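Local coordinates for protein protease (Vibrio cholerae, PDB 4L9D) that is a secreted metalloprotease, represented here by its calcium-binding first PKD domain, that is probably cytotoxic and may alter the stability of host matrix proteins, at residues 37-42 / 50-55. Numbering follows the deposited sequence.
Sequences YLWDFG and AAPTWS
F41 lays its ring flat against the indole of W54: the phenyl and the five-membered ring stack face to face, centroids 3.6 Å apart and planes only 10° from parallel. The overlap carries onto the six-membered ring, where F41 CE1 comes within 3.3 Å of W54 CE3. Each CB also reaches over the other residue's ring, so two CH-pi contacts flank the stack. With CG between its backbone N and carbonyl carbon (chi1 65°), W54 turns its indole face toward F41.

P52 wedges in beside this pair. Its CG meets the edge of the F41 ring, 3.8 Å from CZ, while its CD sits over one face of the W39 indole, 3.5 Å from the centroid of the five-membered ring. W39 and W54 meet obliquely, completing an aromatic cluster of three. The indole N-H of W39 is hydrogen-bonded to A50 O, 3.2 Å from NE1; the oxygen lies near the ring plane, but the N-H comes from above the carbonyl plane and the bond is bent (140°). N25 ND2 is a second donor to that oxygen. Farther along, A50 CA rests over a face of the Y37 ring.

At the F41-W54 end, the Y56 hydroxyl hydrogen-bonds with both W54 NE1 and F41 O. These contacts join the two sheets of the PKD beta-sandwich: strand 34-40 pairs with 46-47 and 60-70 in one, strand 53-55 with 20-25 in the other, and W39 and W54 both touch V64 of strand 60-70.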
ATOM      1  N   TYR A  37       7.240   5.977   2.408  1.00  3.56           N
ATOM      2  CA  TYR A  37       6.359   4.917   1.956  1.00  3.86           C
ATOM      3  C   TYR A  37       6.853   4.391   0.607  1.00  3.96           C
ATOM      4  O   TYR A  37       7.210   5.185  -0.279  1.00  4.76           O
ATOM      5  CB  TYR A  37       4.944   5.463   1.734  1.00  4.80           C
ATOM      6  CG  TYR A  37       4.377   6.173   2.918  1.00  4.12           C
ATOM      7  CD1 TYR A  37       3.889   5.500   4.000  1.00  5.41           C
ATOM      8  CD2 TYR A  37       4.466   7.569   3.042  1.00  5.24           C
ATOM      9  CE1 TYR A  37       3.445   6.107   5.132  1.00  6.26           C
ATOM     10  CE2 TYR A  37       3.998   8.223   4.142  1.00  5.69           C
ATOM     11  CZ  TYR A  37       3.468   7.486   5.194  1.00  6.32           C
ATOM     12  OH  TYR A  37       3.008   8.133   6.347  1.00  8.03           O
ATOM     13  N   LEU A  38       6.798   3.069   0.439  1.00  3.91           N
ATOM     14  CA  LEU A  38       6.952   2.452  -0.880  1.00  4.12           C
ATOM     15  C   LEU A  38       5.759   1.528  -1.063  1.00  3.47           C
ATOM     16  O   LEU A  38       5.675   0.445  -0.423  1.00  3.94           O
ATOM     17  CB  LEU A  38       8.293   1.739  -1.054  1.00  4.33           C
ATOM     18  CG  LEU A  38       8.703   1.261  -2.423  1.00  5.87           C
ATOM     19  CD1 LEU A  38       7.963   0.027  -2.864  1.00  6.80           C
ATOM     20  CD2 LEU A  38       8.677   2.380  -3.476  1.00  5.58           C
ATOM     21  N   TRP A  39       4.842   1.920  -1.902  1.00  3.15           N
ATOM     22  CA  TRP A  39       3.717   1.082  -2.322  1.00  3.66           C
ATOM     23  C   TRP A  39       4.117   0.342  -3.579  1.00  3.52           C
ATOM     24  O   TRP A  39       4.808   0.872  -4.469  1.00  3.95           O
ATOM     25  CB  TRP A  39       2.491   1.977  -2.701  1.00  4.11           C
ATOM     26  CG  TRP A  39       1.799   2.626  -1.584  1.00  3.92           C
ATOM     27  CD1 TRP A  39       2.118   3.843  -1.010  1.00  3.75           C
ATOM     28  CD2 TRP A  39       0.662   2.132  -0.884  1.00  3.90           C
ATOM     29  NE1 TRP A  39       1.225   4.142  -0.010  1.00  3.83           N
ATOM     30  CE2 TRP A  39       0.314   3.107   0.090  1.00  4.00           C
ATOM     31  CE3 TRP A  39      -0.117   0.991  -0.983  1.00  4.24           C
ATOM     32  CZ2 TRP A  39      -0.829   2.972   0.904  1.00  4.75           C
ATOM     33  CZ3 TRP A  39      -1.200   0.851  -0.155  1.00  4.66           C
ATOM     34  CH2 TRP A  39      -1.558   1.820   0.784  1.00  4.86           C
ATOM     35  N   ASP A  40       3.599  -0.875  -3.673  1.00  3.92           N
ATOM     36  CA  ASP A  40       3.943  -1.816  -4.741  1.00  3.61           C
ATOM     37  C   ASP A  40       2.631  -2.489  -5.094  1.00  3.54           C
ATOM     38  O   ASP A  40       2.062  -3.236  -4.297  1.00  4.02           O
ATOM     39  CB  ASP A  40       5.016  -2.721  -4.172  1.00  4.35           C
ATOM     40  CG  ASP A  40       5.305  -4.000  -4.886  1.00  4.17           C
ATOM     41  OD1 ASP A  40       4.611  -4.365  -5.865  1.00  4.45           O
ATOM     42  OD2 ASP A  40       6.271  -4.706  -4.436  1.00  5.87           O
ATOM     43  N   PHE A  41       2.078  -2.194  -6.283  1.00  3.31           N
ATOM     44  CA  PHE A  41       0.728  -2.558  -6.583  1.00  3.49           C
ATOM     45  C   PHE A  41       0.549  -3.962  -7.154  1.00  3.60           C
ATOM     46  O   PHE A  41      -0.557  -4.369  -7.499  1.00  4.23           O
ATOM     47  CB  PHE A  41       0.103  -1.496  -7.508  1.00  3.86           C
ATOM     48  CG  PHE A  41       0.177  -0.064  -6.939  1.00  3.67           C
ATOM     49  CD1 PHE A  41      -0.104   0.215  -5.642  1.00  4.10           C
ATOM     50  CD2 PHE A  41       0.509   0.965  -7.799  1.00  4.80           C
ATOM     51  CE1 PHE A  41      -0.071   1.521  -5.175  1.00  4.32           C
ATOM     52  CE2 PHE A  41       0.588   2.286  -7.321  1.00  5.49           C
ATOM     53  CZ  PHE A  41       0.254   2.538  -6.018  1.00  4.88           C
ATOM     54  N   GLY A  42       1.636  -4.717  -7.253  1.00  3.34           N
ATOM     55  CA  GLY A  42       1.529  -6.118  -7.690  1.00  3.61           C
ATOM     56  C   GLY A  42       1.397  -6.260  -9.185  1.00  3.22           C
ATOM     57  O   GLY A  42       0.955  -7.301  -9.665  1.00  3.76           O
ATOM     58  N   ALA A  50       1.716   8.811   0.391  1.00  4.12           N
ATOM     59  CA  ALA A  50       1.167   8.221   1.603  1.00  4.47           C
ATOM     60  C   ALA A  50      -0.063   7.343   1.300  1.00  4.39           C
ATOM     61  O   ALA A  50      -0.216   6.264   1.853  1.00  4.81           O
ATOM     62  CB  ALA A  50       0.803   9.322   2.600  1.00  5.60           C
ATOM     63  N   ALA A  51      -0.977   7.857   0.448  1.00  4.36           N
ATOM     64  CA  ALA A  51      -2.250   7.169   0.199  1.00  4.22           C
ATOM     65  C   ALA A  51      -2.632   7.350  -1.279  1.00  4.05           C
ATOM     66  O   ALA A  51      -3.531   8.144  -1.607  1.00  5.23           O
ATOM     67  CB  ALA A  51      -3.338   7.644   1.148  1.00  6.13           C
ATOM     68  N   PRO A  52      -1.933   6.691  -2.188  1.00  3.72           N
ATOM     69  CA  PRO A  52      -2.162   6.866  -3.620  1.00  4.32           C
ATOM     70  C   PRO A  52      -3.509   6.258  -4.079  1.00  3.95           C
ATOM     71  O   PRO A  52      -4.123   5.428  -3.397  1.00  4.65           O
ATOM     72  CB  PRO A  52      -0.961   6.190  -4.260  1.00  4.67           C
ATOM     73  CG  PRO A  52      -0.609   5.101  -3.279  1.00  5.24           C
ATOM     74  CD  PRO A  52      -0.905   5.675  -1.925  1.00  4.22           C
ATOM     75  N   THR A  53      -3.858   6.631  -5.297  1.00  4.41           N
ATOM     76  CA  THR A  53      -4.915   6.016  -6.091  0.50  4.25           C
ATOM     77  C   THR A  53      -4.236   5.418  -7.358  1.00  4.35           C
ATOM     78  O   THR A  53      -3.300   6.024  -7.878  1.00  5.95           O
ATOM     79  CB  THR A  53      -5.996   7.058  -6.456  0.50  5.64           C
ATOM     80  OG1 THR A  53      -6.465   7.702  -5.280  0.60  7.98           O
ATOM     81  CG2 THR A  53      -7.123   6.352  -7.196  0.60  6.74           C
ATOM     82  N   TRP A  54      -4.686   4.274  -7.811  1.00  4.14           N
ATOM     83  CA  TRP A  54      -4.056   3.613  -8.929  1.00  4.67           C
ATOM     84  C   TRP A  54      -5.092   2.755  -9.655  1.00  4.66           C
ATOM     85  O   TRP A  54      -6.231   2.634  -9.216  1.00  5.27           O
ATOM     86  CB  TRP A  54      -2.859   2.755  -8.482  1.00  4.38           C
ATOM     87  CG  TRP A  54      -3.193   1.609  -7.613  1.00  4.39           C
ATOM     88  CD1 TRP A  54      -3.290   0.274  -7.998  1.00  4.76           C
ATOM     89  CD2 TRP A  54      -3.300   1.601  -6.164  1.00  4.02           C
ATOM     90  NE1 TRP A  54      -3.494  -0.511  -6.890  1.00  4.63           N
ATOM     91  CE2 TRP A  54      -3.452   0.256  -5.761  1.00  4.46           C
ATOM     92  CE3 TRP A  54      -3.217   2.604  -5.187  1.00  4.33           C
ATOM     93  CZ2 TRP A  54      -3.526  -0.100  -4.417  1.00  4.49           C
ATOM     94  CZ3 TRP A  54      -3.276   2.235  -3.882  1.00  4.52           C
ATOM     95  CH2 TRP A  54      -3.410   0.905  -3.496  1.00  4.95           C
ATOM     96  N   SER A  55      -4.682   2.141 -10.783  1.00  5.23           N
ATOM     97  CA  SER A  55      -5.578   1.256 -11.513  0.80  5.24           C
ATOM     98  C   SER A  55      -4.775   0.208 -12.254  1.00  5.19           C
ATOM     99  O   SER A  55      -3.586   0.339 -12.557  1.00  5.71           O
ATOM    100  CB  SER A  55      -6.465   2.040 -12.461  0.80  5.66           C
ATOM    101  OG  SER A  55      -5.630   2.757 -13.438  0.80  7.15           O
TER